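Side-chain contacts in bifunctional protein FolD (PDB 6V6Y), which probably oxidises 5,10-methylenetetrahydrofolate to 5,10-methenyltetrahydrofolate with NADP+ and then hydrolyses that product to 10-formyltetrahydrofolate: residues A14-I19 with D51-A56; L57-Q62 with G267-A272; E64-D69 with L76-A81; V124-L127 with G131-L134; C137-V142 with G168-G173. All coordinates share one frame; numbering follows the deposited sequence.

Interaction 1. Residues A14-I19 with D51-A56; sequences AVYEEI and DKRARA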
# COMPACT_ATOMS: atom_id res chain seq x y z
N ALA A 14 13.01 -12.89 22.05
CA ALA A 14 12.41 -11.74 22.73
C ALA A 14 10.91 -11.65 22.43
O ALA A 14 10.13 -11.28 23.32
CB ALA A 14 13.13 -10.45 22.34
N VAL A 15 10.48 -11.99 21.21
CA VAL A 15 9.04 -12.00 20.93
C VAL A 15 8.34 -13.09 21.73
O VAL A 15 7.25 -12.87 22.28
CB VAL A 15 8.76 -12.18 19.42
CG1 VAL A 15 7.22 -12.28 19.18
CG2 VAL A 15 9.37 -11.05 18.59
N TYR A 16 8.94 -14.28 21.79
CA TYR A 16 8.32 -15.41 22.48
C TYR A 16 8.22 -15.15 23.98
O TYR A 16 7.23 -15.52 24.61
CB TYR A 16 9.11 -16.68 22.22
CG TYR A 16 8.98 -17.20 20.80
CD1 TYR A 16 7.77 -17.11 20.11
CD2 TYR A 16 10.06 -17.77 20.15
CE1 TYR A 16 7.65 -17.58 18.81
CE2 TYR A 16 9.95 -18.24 18.85
CZ TYR A 16 8.74 -18.15 18.20
OH TYR A 16 8.65 -18.63 16.92
N GLU A 17 9.24 -14.52 24.55
CA GLU A 17 9.19 -14.10 25.95
C GLU A 17 8.04 -13.13 26.19
O GLU A 17 7.29 -13.27 27.17
CB GLU A 17 10.53 -13.47 26.33
CG GLU A 17 11.16 -13.94 27.64
CD GLU A 17 11.07 -15.44 27.86
OE1 GLU A 17 11.54 -16.21 26.99
OE2 GLU A 17 10.53 -15.85 28.92
N GLU A 18 7.86 -12.15 25.29
CA GLU A 18 6.71 -11.25 25.39
C GLU A 18 5.39 -12.00 25.33
O GLU A 18 4.44 -11.67 26.06
CB GLU A 18 6.76 -10.20 24.27
CG GLU A 18 7.63 -8.99 24.62
CD GLU A 18 8.10 -8.19 23.42
OE1 GLU A 18 9.23 -7.65 23.48
OE2 GLU A 18 7.35 -8.08 22.42
N ILE A 19 5.30 -13.02 24.47
CA ILE A 19 4.05 -13.76 24.32
C ILE A 19 3.76 -14.57 25.59
O ILE A 19 2.65 -14.52 26.13
CB ILE A 19 4.09 -14.65 23.07
CG1 ILE A 19 4.03 -13.79 21.79
CG2 ILE A 19 2.95 -15.69 23.09
CD1 ILE A 19 4.30 -14.59 20.50
N ASP A 51 2.91 -25.18 13.36
CA ASP A 51 2.17 -25.95 14.36
C ASP A 51 3.05 -26.26 15.58
O ASP A 51 2.64 -26.03 16.73
CB ASP A 51 1.66 -27.24 13.72
CG ASP A 51 0.79 -28.05 14.66
OD1 ASP A 51 -0.10 -27.48 15.32
OD2 ASP A 51 1.00 -29.27 14.70
N LYS A 52 4.26 -26.77 15.35
CA LYS A 52 5.16 -27.12 16.44
C LYS A 52 5.43 -25.93 17.36
O LYS A 52 5.47 -26.08 18.59
CB LYS A 52 6.48 -27.64 15.87
CG LYS A 52 7.57 -27.77 16.91
CD LYS A 52 8.75 -28.63 16.41
CE LYS A 52 9.86 -28.68 17.45
NZ LYS A 52 11.20 -28.92 16.81
N ARG A 53 5.61 -24.75 16.79
CA ARG A 53 5.90 -23.60 17.64
C ARG A 53 4.65 -23.10 18.36
O ARG A 53 4.72 -22.70 19.53
CB ARG A 53 6.52 -22.49 16.80
CG ARG A 53 6.51 -21.18 17.56
CD ARG A 53 7.48 -21.29 18.78
NE ARG A 53 8.87 -21.48 18.37
CZ ARG A 53 9.90 -21.57 19.21
NH1 ARG A 53 9.71 -21.49 20.52
NH2 ARG A 53 11.14 -21.73 18.73
N ALA A 54 3.51 -23.09 17.68
CA ALA A 54 2.28 -22.71 18.36
C ALA A 54 2.03 -23.63 19.55
O ALA A 54 1.68 -23.17 20.65
CB ALA A 54 1.11 -22.75 17.38
N ARG A 55 2.23 -24.94 19.37
CA ARG A 55 1.98 -25.86 20.47
C ARG A 55 3.00 -25.66 21.58
O ARG A 55 2.64 -25.60 22.76
CB ARG A 55 1.97 -27.30 19.94
CG ARG A 55 0.66 -27.62 19.23
CD ARG A 55 0.76 -28.84 18.32
NE ARG A 55 -0.29 -29.77 18.71
CZ ARG A 55 -1.04 -30.48 17.88
NH1 ARG A 55 -0.89 -30.39 16.57
NH2 ARG A 55 -1.95 -31.28 18.39
N ALA A 56 4.27 -25.46 21.21
CA ALA A 56 5.29 -25.18 22.22
C ALA A 56 4.95 -23.95 23.05
O ALA A 56 5.28 -23.89 24.24
CB ALA A 56 6.66 -25.01 21.55

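Interaction 2. Residues L57-Q62 with G267-A272; sequences LGYRSQ and GNTLEA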
# COMPACT_ATOMS: atom_id res chain seq x y z
N LEU A 57 4.28 -22.96 22.46
CA LEU A 57 3.88 -21.79 23.23
C LEU A 57 2.71 -22.08 24.15
O LEU A 57 2.44 -21.27 25.05
CB LEU A 57 3.51 -20.63 22.31
CG LEU A 57 4.60 -19.85 21.57
CD1 LEU A 57 3.94 -18.76 20.74
CD2 LEU A 57 5.60 -19.26 22.56
N GLY A 58 1.98 -23.17 23.93
CA GLY A 58 0.74 -23.45 24.64
C GLY A 58 -0.53 -23.11 23.89
O GLY A 58 -1.61 -23.16 24.49
N TYR A 59 -0.44 -22.75 22.61
CA TYR A 59 -1.64 -22.49 21.83
C TYR A 59 -2.39 -23.79 21.57
O TYR A 59 -1.81 -24.88 21.55
CB TYR A 59 -1.29 -21.85 20.48
CG TYR A 59 -0.80 -20.42 20.50
CD1 TYR A 59 -0.55 -19.75 21.69
CD2 TYR A 59 -0.58 -19.74 19.30
CE1 TYR A 59 -0.09 -18.43 21.68
CE2 TYR A 59 -0.12 -18.43 19.28
CZ TYR A 59 0.12 -17.78 20.47
OH TYR A 59 0.57 -16.48 20.45
N ARG A 60 -3.70 -23.67 21.36
CA ARG A 60 -4.43 -24.72 20.67
C ARG A 60 -4.10 -24.58 19.18
O ARG A 60 -4.44 -23.56 18.56
CB ARG A 60 -5.93 -24.61 20.93
CG ARG A 60 -6.33 -24.44 22.42
CD ARG A 60 -7.87 -24.27 22.64
NE ARG A 60 -8.33 -22.88 22.44
CZ ARG A 60 -9.61 -22.51 22.33
NH1 ARG A 60 -10.59 -23.41 22.38
NH2 ARG A 60 -9.94 -21.22 22.14
N SER A 61 -3.42 -25.56 18.61
CA SER A 61 -3.01 -25.48 17.22
C SER A 61 -3.39 -26.75 16.49
O SER A 61 -3.09 -27.86 16.94
CB SER A 61 -1.51 -25.24 17.07
OG SER A 61 -1.11 -25.35 15.71
N GLN A 62 -3.99 -26.60 15.32
CA GLN A 62 -4.53 -27.75 14.63
C GLN A 62 -4.30 -27.55 13.14
O GLN A 62 -4.63 -26.49 12.60
CB GLN A 62 -6.02 -27.88 15.00
CG GLN A 62 -6.59 -29.27 15.02
CD GLN A 62 -5.67 -30.30 15.67
OE1 GLN A 62 -5.19 -31.19 14.98
NE2 GLN A 62 -5.48 -30.23 17.00
N GLY A 267 2.64 -14.04 17.26
CA GLY A 267 2.19 -12.77 17.80
C GLY A 267 0.91 -12.28 17.15
O GLY A 267 0.06 -11.67 17.81
N ASN A 268 0.73 -12.55 15.86
CA ASN A 268 -0.52 -12.17 15.22
C ASN A 268 -1.67 -13.04 15.71
O ASN A 268 -2.84 -12.60 15.69
CB ASN A 268 -0.41 -12.28 13.70
CG ASN A 268 0.01 -10.98 13.02
OD1 ASN A 268 0.23 -9.95 13.67
ND2 ASN A 268 0.10 -11.02 11.69
N THR A 269 -1.37 -14.27 16.13
CA THR A 269 -2.43 -15.16 16.61
C THR A 269 -2.98 -14.66 17.95
O THR A 269 -4.20 -14.56 18.13
CB THR A 269 -1.90 -16.59 16.72
OG1 THR A 269 -1.53 -17.05 15.42
CG2 THR A 269 -2.97 -17.53 17.28
N LEU A 270 -2.09 -14.32 18.88
CA LEU A 270 -2.51 -13.62 20.09
C LEU A 270 -3.33 -12.38 19.76
O LEU A 270 -4.42 -12.19 20.29
CB LEU A 270 -1.27 -13.24 20.91
CG LEU A 270 -1.48 -12.56 22.26
CD1 LEU A 270 -2.68 -13.14 23.02
CD2 LEU A 270 -0.20 -12.64 23.11
N GLU A 271 -2.82 -11.54 18.86
CA GLU A 271 -3.48 -10.27 18.59
C GLU A 271 -4.89 -10.49 18.06
O GLU A 271 -5.83 -9.82 18.50
CB GLU A 271 -2.66 -9.45 17.59
CG GLU A 271 -1.51 -8.70 18.22
CD GLU A 271 -1.99 -7.48 18.97
OE1 GLU A 271 -1.36 -7.13 19.99
OE2 GLU A 271 -3.02 -6.89 18.53
N ALA A 272 -5.04 -11.41 17.11
CA ALA A 272 -6.36 -11.73 16.57
C ALA A 272 -7.32 -12.15 17.68
O ALA A 272 -8.48 -11.73 17.70
CB ALA A 272 -6.25 -12.82 15.51

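Interaction 3. Residues E64-D69 with L76-A81; sequences EVYPED and LERIAA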
# COMPACT_ATOMS: atom_id res chain seq x y z
N GLU A 64 -5.37 -28.74 9.46
CA GLU A 64 -6.40 -29.45 8.71
C GLU A 64 -5.85 -29.70 7.32
O GLU A 64 -5.72 -28.77 6.52
CB GLU A 64 -7.71 -28.68 8.65
CG GLU A 64 -8.16 -28.14 9.97
CD GLU A 64 -9.58 -27.63 9.94
OE1 GLU A 64 -10.10 -27.28 11.03
OE2 GLU A 64 -10.18 -27.57 8.84
N VAL A 65 -5.50 -30.95 7.04
CA VAL A 65 -4.98 -31.35 5.74
C VAL A 65 -6.13 -31.90 4.92
O VAL A 65 -6.89 -32.75 5.38
CB VAL A 65 -3.87 -32.41 5.88
CG1 VAL A 65 -3.32 -32.75 4.52
CG2 VAL A 65 -2.78 -31.90 6.79
N TYR A 66 -6.27 -31.39 3.70
CA TYR A 66 -7.25 -31.88 2.75
C TYR A 66 -6.54 -32.42 1.51
O TYR A 66 -5.35 -32.15 1.29
CB TYR A 66 -8.23 -30.77 2.38
CG TYR A 66 -9.03 -30.30 3.57
CD1 TYR A 66 -8.56 -29.27 4.38
CD2 TYR A 66 -10.24 -30.93 3.93
CE1 TYR A 66 -9.26 -28.85 5.48
CE2 TYR A 66 -10.96 -30.51 5.04
CZ TYR A 66 -10.46 -29.47 5.82
OH TYR A 66 -11.14 -29.03 6.93
N PRO A 67 -7.22 -33.23 0.70
CA PRO A 67 -6.63 -33.66 -0.57
C PRO A 67 -6.34 -32.48 -1.48
O PRO A 67 -6.93 -31.40 -1.36
CB PRO A 67 -7.69 -34.59 -1.17
CG PRO A 67 -8.94 -34.29 -0.42
CD PRO A 67 -8.51 -33.89 0.95
N GLU A 68 -5.41 -32.69 -2.40
CA GLU A 68 -5.07 -31.66 -3.37
C GLU A 68 -6.29 -31.26 -4.21
O GLU A 68 -6.46 -30.07 -4.53
CB GLU A 68 -3.94 -32.16 -4.25
CG GLU A 68 -3.84 -31.46 -5.58
CD GLU A 68 -2.42 -31.14 -5.95
OE1 GLU A 68 -1.51 -31.88 -5.52
OE2 GLU A 68 -2.21 -30.14 -6.67
N ASP A 69 -7.14 -32.21 -4.56
CA ASP A 69 -8.28 -31.96 -5.44
C ASP A 69 -9.52 -31.50 -4.69
O ASP A 69 -10.63 -31.62 -5.22
CB ASP A 69 -8.60 -33.20 -6.29
CG ASP A 69 -9.17 -34.37 -5.47
OD1 ASP A 69 -9.29 -34.27 -4.23
OD2 ASP A 69 -9.50 -35.41 -6.09
N LEU A 76 -14.05 -22.89 0.80
CA LEU A 76 -14.75 -21.70 1.26
C LEU A 76 -15.78 -22.05 2.33
O LEU A 76 -15.99 -21.28 3.28
CB LEU A 76 -15.44 -21.00 0.08
CG LEU A 76 -14.52 -20.38 -0.96
CD1 LEU A 76 -15.29 -19.95 -2.20
CD2 LEU A 76 -13.77 -19.20 -0.36
N GLU A 77 -16.46 -23.19 2.19
CA GLU A 77 -17.37 -23.64 3.24
C GLU A 77 -16.61 -23.86 4.56
O GLU A 77 -17.05 -23.41 5.62
CB GLU A 77 -18.08 -24.92 2.80
CG GLU A 77 -19.39 -25.21 3.52
CD GLU A 77 -19.96 -26.58 3.17
OE1 GLU A 77 -20.43 -27.28 4.10
OE2 GLU A 77 -19.93 -26.95 1.97
N ARG A 78 -15.47 -24.55 4.49
CA ARG A 78 -14.71 -24.80 5.71
C ARG A 78 -14.30 -23.50 6.39
O ARG A 78 -14.47 -23.34 7.60
CB ARG A 78 -13.49 -25.66 5.42
CG ARG A 78 -12.71 -26.01 6.69
CD ARG A 78 -13.65 -26.54 7.79
NE ARG A 78 -12.93 -27.00 8.98
CZ ARG A 78 -13.53 -27.31 10.13
NH1 ARG A 78 -14.85 -27.21 10.23
NH2 ARG A 78 -12.82 -27.73 11.18
N ILE A 79 -13.76 -22.56 5.60
CA ILE A 79 -13.37 -21.26 6.15
C ILE A 79 -14.56 -20.55 6.79
O ILE A 79 -14.43 -19.96 7.87
CB ILE A 79 -12.72 -20.39 5.05
CG1 ILE A 79 -11.37 -20.99 4.64
CG2 ILE A 79 -12.56 -18.95 5.53
CD1 ILE A 79 -10.90 -20.54 3.29
N ALA A 80 -15.72 -20.58 6.14
CA ALA A 80 -16.91 -19.96 6.73
C ALA A 80 -17.26 -20.63 8.05
O ALA A 80 -17.58 -19.95 9.04
CB ALA A 80 -18.09 -20.02 5.77
N ALA A 81 -17.19 -21.96 8.10
CA ALA A 81 -17.39 -22.68 9.35
C ALA A 81 -16.41 -22.21 10.42
O ALA A 81 -16.80 -21.98 11.57
CB ALA A 81 -17.26 -24.18 9.12

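Interaction 4. Residues V124-L127 with G131-L134; sequences VGRL and GKGL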
# COMPACT_ATOMS: atom_id res chain seq x y z
N VAL A 124 -4.80 -5.24 4.48
CA VAL A 124 -3.89 -4.50 3.61
C VAL A 124 -4.25 -3.02 3.62
O VAL A 124 -3.37 -2.15 3.73
CB VAL A 124 -3.93 -5.08 2.18
CG1 VAL A 124 -2.91 -4.34 1.27
CG2 VAL A 124 -3.67 -6.57 2.22
N GLY A 125 -5.55 -2.72 3.55
CA GLY A 125 -5.97 -1.33 3.48
C GLY A 125 -5.74 -0.59 4.78
O GLY A 125 -5.37 0.59 4.77
N ARG A 126 -5.92 -1.27 5.91
CA ARG A 126 -5.58 -0.64 7.19
C ARG A 126 -4.09 -0.35 7.28
O ARG A 126 -3.68 0.68 7.84
CB ARG A 126 -6.04 -1.53 8.34
CG ARG A 126 -7.55 -1.42 8.64
CD ARG A 126 -7.90 -0.09 9.30
NE ARG A 126 -9.33 0.04 9.56
CZ ARG A 126 -9.94 -0.47 10.64
NH1 ARG A 126 -9.24 -1.12 11.56
NH2 ARG A 126 -11.26 -0.31 10.80
N LEU A 127 -3.25 -1.24 6.74
CA LEU A 127 -1.81 -1.06 6.83
C LEU A 127 -1.37 0.20 6.10
O LEU A 127 -0.65 1.04 6.65
CB LEU A 127 -1.09 -2.27 6.24
CG LEU A 127 0.41 -2.47 6.45
CD1 LEU A 127 0.72 -3.92 6.13
CD2 LEU A 127 1.28 -1.55 5.60
N GLY A 131 -4.02 2.75 9.93
CA GLY A 131 -4.84 2.26 11.03
C GLY A 131 -4.29 1.00 11.67
O GLY A 131 -3.15 0.58 11.43
N LYS A 132 -5.13 0.37 12.49
CA LYS A 132 -4.80 -0.85 13.20
C LYS A 132 -5.28 -2.07 12.41
O LYS A 132 -6.30 -2.01 11.71
CB LYS A 132 -5.42 -0.83 14.61
CG LYS A 132 -6.87 -1.34 14.67
CD LYS A 132 -7.42 -1.44 16.11
CE LYS A 132 -6.64 -2.44 16.97
NZ LYS A 132 -6.65 -2.06 18.43
N GLY A 133 -4.54 -3.16 12.51
CA GLY A 133 -4.95 -4.39 11.84
C GLY A 133 -3.95 -5.51 12.08
O GLY A 133 -3.03 -5.38 12.89
N LEU A 134 -4.16 -6.61 11.36
CA LEU A 134 -3.23 -7.73 11.35
C LEU A 134 -2.44 -7.69 10.05
O LEU A 134 -3.03 -7.81 8.96
CB LEU A 134 -3.99 -9.05 11.51
CG LEU A 134 -4.82 -9.26 12.79
CD1 LEU A 134 -5.76 -10.46 12.66
CD2 LEU A 134 -3.91 -9.45 13.97

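Interaction 5. Residues C137-V142 with G168-G173; sequences CTPLGV and GKPLAG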
# COMPACT_ATOMS: atom_id res chain seq x y z
N CYS A 137 3.42 -11.41 8.13
CA CYS A 137 4.33 -11.84 9.20
C CYS A 137 5.79 -11.60 8.85
O CYS A 137 6.57 -11.22 9.72
CB CYS A 137 4.12 -13.32 9.51
SG CYS A 137 2.50 -13.70 10.12
N THR A 138 6.19 -11.88 7.61
CA THR A 138 7.60 -11.63 7.28
C THR A 138 7.93 -10.15 7.36
O THR A 138 8.93 -9.80 8.00
CB THR A 138 7.93 -12.21 5.90
OG1 THR A 138 7.66 -13.61 5.91
CG2 THR A 138 9.41 -11.98 5.57
N PRO A 139 7.15 -9.23 6.78
CA PRO A 139 7.48 -7.81 6.97
C PRO A 139 7.54 -7.41 8.43
O PRO A 139 8.48 -6.71 8.84
CB PRO A 139 6.35 -7.08 6.21
CG PRO A 139 5.80 -8.05 5.25
CD PRO A 139 6.02 -9.43 5.84
N LEU A 140 6.54 -7.80 9.23
CA LEU A 140 6.60 -7.52 10.66
C LEU A 140 7.89 -8.04 11.25
O LEU A 140 8.53 -7.38 12.07
CB LEU A 140 5.40 -8.16 11.38
CG LEU A 140 4.05 -7.45 11.24
CD1 LEU A 140 2.91 -8.36 11.71
CD2 LEU A 140 4.04 -6.11 12.00
N GLY A 141 8.31 -9.23 10.81
CA GLY A 141 9.51 -9.83 11.38
C GLY A 141 10.76 -9.09 10.96
O GLY A 141 11.71 -8.97 11.74
N VAL A 142 10.77 -8.56 9.74
CA VAL A 142 11.92 -7.80 9.27
C VAL A 142 12.03 -6.49 10.04
O VAL A 142 13.10 -6.13 10.54
CB VAL A 142 11.81 -7.58 7.76
CG1 VAL A 142 12.76 -6.50 7.30
CG2 VAL A 142 12.05 -8.93 7.05
N GLY A 168 7.40 -7.74 -0.09
CA GLY A 168 7.94 -6.43 -0.45
C GLY A 168 6.98 -5.27 -0.19
O GLY A 168 7.35 -4.26 0.43
N LYS A 169 5.74 -5.40 -0.66
CA LYS A 169 4.79 -4.29 -0.53
C LYS A 169 4.34 -4.05 0.92
O LYS A 169 4.41 -2.89 1.37
CB LYS A 169 3.61 -4.51 -1.48
CG LYS A 169 4.03 -4.38 -2.93
CD LYS A 169 2.81 -4.28 -3.85
CE LYS A 169 2.16 -5.63 -4.02
NZ LYS A 169 1.31 -5.67 -5.25
N PRO A 170 3.88 -5.03 1.69
CA PRO A 170 3.62 -4.71 3.11
C PRO A 170 4.90 -4.25 3.82
O PRO A 170 4.84 -3.35 4.68
CB PRO A 170 3.05 -6.01 3.68
CG PRO A 170 3.35 -7.08 2.68
CD PRO A 170 3.51 -6.42 1.35
N LEU A 171 6.08 -4.79 3.46
CA LEU A 171 7.31 -4.28 4.05
C LEU A 171 7.48 -2.79 3.79
O LEU A 171 7.74 -2.00 4.71
CB LEU A 171 8.53 -5.04 3.52
CG LEU A 171 9.82 -4.58 4.25
CD1 LEU A 171 9.64 -4.57 5.78
CD2 LEU A 171 10.99 -5.43 3.86
N ALA A 172 7.32 -2.38 2.52
CA ALA A 172 7.45 -0.96 2.21
C ALA A 172 6.48 -0.13 3.04
O ALA A 172 6.87 0.92 3.59
CB ALA A 172 7.21 -0.72 0.71
N GLY A 173 5.24 -0.59 3.18
CA GLY A 173 4.27 0.13 4.00
C GLY A 173 4.68 0.23 5.46
O GLY A 173 4.53 1.28 6.09

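Interaction 1. Residues A14-I19 with D51-A56
Two successive bends, at chi2 (67°) and chi3 (64°), fold the Arg53 side chain so that its guanidinium lies broadside to the ring of Tyr16, which leaves helix 8-24 with CG beside its own backbone N. The two side chains approach from opposite directions and bridge two segments, 14-19 and 51-56, whose nearest CA atoms, those of Tyr16 and Arg53, are 9.8 Å apart. The result is a cation-pi stack: the centres of ring and guanidinium lie 4.0 Å apart, with the planes inclined by 21°. Overlap is greatest at one side of the ring, where Tyr16 CE2 sits over the middle of the guanidinium, 3.3 Å from Arg53 CZ. Arg53 CD continues the cover at 3.4 Å from Tyr16 CZ, so the aliphatic part of the arginine also takes part. Tyr16 OH comes within 3.2 Å of Arg53 NE, but the angle is too poor for a hydrogen bond; the attraction is probably that of a positive, flat group for a pi cloud. Val262 and Ala263 of helix 257-276 pack on Tyr16, and Met266 of the same helix touches Arg53. Tyr16 is buried, whereas Arg53 remains partly exposed. Helices 8-24 and 41-57 both belong to the folate dehydrogenase/cyclohydrolase catalytic domain, an alpha/beta unit in which this stacked cation-pi pair joins two helices side chain to side chain.

Interaction 2. Residues L57-Q62 with G267-A272
Tyr59 and Thr269 make the main apolar contact, with the tyrosine reaching from the turn before strand 60-66 to helix 257-276. Thr269 CG2 and CB both approach the same corner of the ring, CG2 lying 3.6 Å from Tyr59 CE2 and 3.8 Å from Tyr59 CD2. The methyl is there because chi1 of Thr269 (-63°) sets CG2 anti to the backbone N and leaves OG1 beside that N. Leu270 meets the far end of the tyrosine roughly at a right angle, its CB 3.8 Å from Tyr59 OH. Within the first segment, Leu57 CD1 rests over one face of the Tyr59 ring, 3.9 Å above its plane and displaced toward the rim. Polar groups are satisfied next door rather than across the contact: Tyr59 OH is hydrogen-bonded to the carbonyl of Met266, and Thr269 OG1 to that of Leu265, both in the preceding turn of the helix. The hydroxyl of the buried tyrosine is thus tied to the same helix on which its ring packs. Just before Tyr59, a Schellman motif at Gly58, with positive phi (100°), ends helix 41-57 and steers the chain toward the strand. Around this buried contact, Ile19 of helix 8-24, Ala54 of helix 41-57 and Pro30 also touch Tyr59, while Leu32 of strand 31-37 packs on Thr269, so helix 257-276 is seated against the small parallel sheet, next to its central strand.

Interaction 3. Residues E64-D69 with L76-A81
Glu64 and Arg78 form the tight part of the contact, a side-on, two-pronged salt bridge between strand 60-66 and helix 72-84. Arg78 NE donates to Glu64 OE2 over 2.8 Å with a nearly straight N-H...O angle of 169°, and Arg78 NH2 donates to Glu64 OE1, also over 2.8 Å. Carboxylate and guanidinium are close to coplanar, and both bonds arrive on the syn sides of the oxygens, although NH2 stands 30° out of the carboxylate plane. Glu64 runs out extended beyond CG, while Arg78 bends at chi2 to bring NE and NH2 round to it. Tyr66, two residues along the strand and pointing to the same side, donates its hydroxyl to Glu64 OE2 at 2.6 Å from the anti side. OE2 is therefore gripped by two donors, and the ring edge faces it in plane. The looser part is the meeting of Tyr66 with Arg78: ring and guanidinium are turned 66° apart, and Tyr66 OH approaches Arg78 CG no closer than 3.4 Å. This side of the contact is at the surface: Glu64, Tyr66 and Arg78 are all only partly buried. Arg33 of strand 31-37 adds a second salt bridge to Glu64 OE1. With two arginines and a hydroxyl gathered on one carboxylate, Glu64 is probably held ionised and fixed in rotation, pinning helix to strand by charge at the protein surface.

Interaction 4. Residues V124-L127 with G131-L134
Arg126 holds the backbone of residues 131-134 at two points, through its side chain and through its own carbonyl. Arg126 NH1 donates to Lys132 O over 3.1 Å with an N-H...O angle of 160°; the oxygen lies in the guanidinium plane, whereas the nitrogen is tilted 24° from the carbonyl plane. Gly131 N donates in turn to Arg126 O over 3.0 Å, a more bent bond that ties the chain back to helix 121-129 just after it ends. The guanidinium has a further charged partner, because NE forms a salt bridge with Glu108 of the second subunit. Outside these bonds the packing follows the arginine chain, whose bend at chi2 (-73°) wraps it about the carbonyl of Lys132: Arg126 CB and CG each lie 3.4 Å from Lys132 O. Gly131, without a side chain, permits Arg126 CD to come within 4.2 Å of its CA. Lys132 runs beside the arginine in the same direction, but its CG stays 3.9 Å from Arg126 NH1, a loose neighbour, exposed at the surface. Away from this surface, Leu127 packs on Pro170 and Leu174 of helix 168-177, and Leu134 on Glu271 and Ala272 of helix 257-276. Arg177 NH2 bonds to the carbonyls of both Leu127 and Gly131, tying the turn to helix 168-177, while Arg126 on helix 121-129 faces the second subunit and the chain leads on to helix 137-148.

Interaction 5. Residues C137-V142 with G168-G173
Pro139 and Leu171 bring the two backbones to within 4.6 Å, CA to CA, where the segments cross at -42° with their axes 8.4 Å apart at closest approach. This closeness is reached because the flat flank of a proline faces backbone: Pro139 CB lies 3.6 Å from Leu171 N and 4.0 Å from Leu171 CB. On one side of this point Pro139 CG meets Pro170 CG at 3.7 Å, the two pyrrolidine rings crossing obliquely. Each proline is the third residue of its helix, a first-turn place where the missing N-H costs no helical hydrogen bond. The setting is the Rossmann-type NADP-binding domain, in which helix 168-177 forms the beta-alpha-beta crossover from strand 157-161 to its parallel neighbour, strand 181-185. The turn leading into this helix carries Gly162, Arg163 and Ser164, predicted to bind NADP, and the side chain of Pro139 is about 7 Å from the bound cofactor. Thr138, beside Pro139, belongs to the cofactor pocket; its OG1 bonds to Thr261 OG1 and makes a weak hydrogen bond to the NADP. Leu171 has its CG anti to the backbone N (chi1 -175°), which carries its methyls toward helix 137-148. A turn beyond Pro139, Val142 CG1 faces that fork, 4.0 Å from Leu171 CD1 and equally far from Leu171 CD2, the two side chains meeting at about a right angle. Leu174 touches Pro139 from the next turn of helix 168-177, and Lys169 NZ bonds to the carbonyl of Trp128 of the second subunit.

Interactions 2 and 5 are buried and apolar, interactions 3 and 4 lie at the surface and rely on arginine, and interaction 1 is intermediate, with a cation-pi stack between a buried ring and a partly exposed arginine. Interactions 1 and 2 adjoin: Ala54 O and Tyr59 N are 2.9 Å apart where helix 41-57 passes into strand 60-66. That strand also serves interaction 3 at its other end, about 20 Å away between centres. Interaction 2 joins the catalytic and NADP-binding domains, and its helix 257-276 touches both interaction 4, through Leu134, and interaction 5, through Asn268. Interactions 4 and 5 meet where Leu127 packs on Pro170 and Gly173.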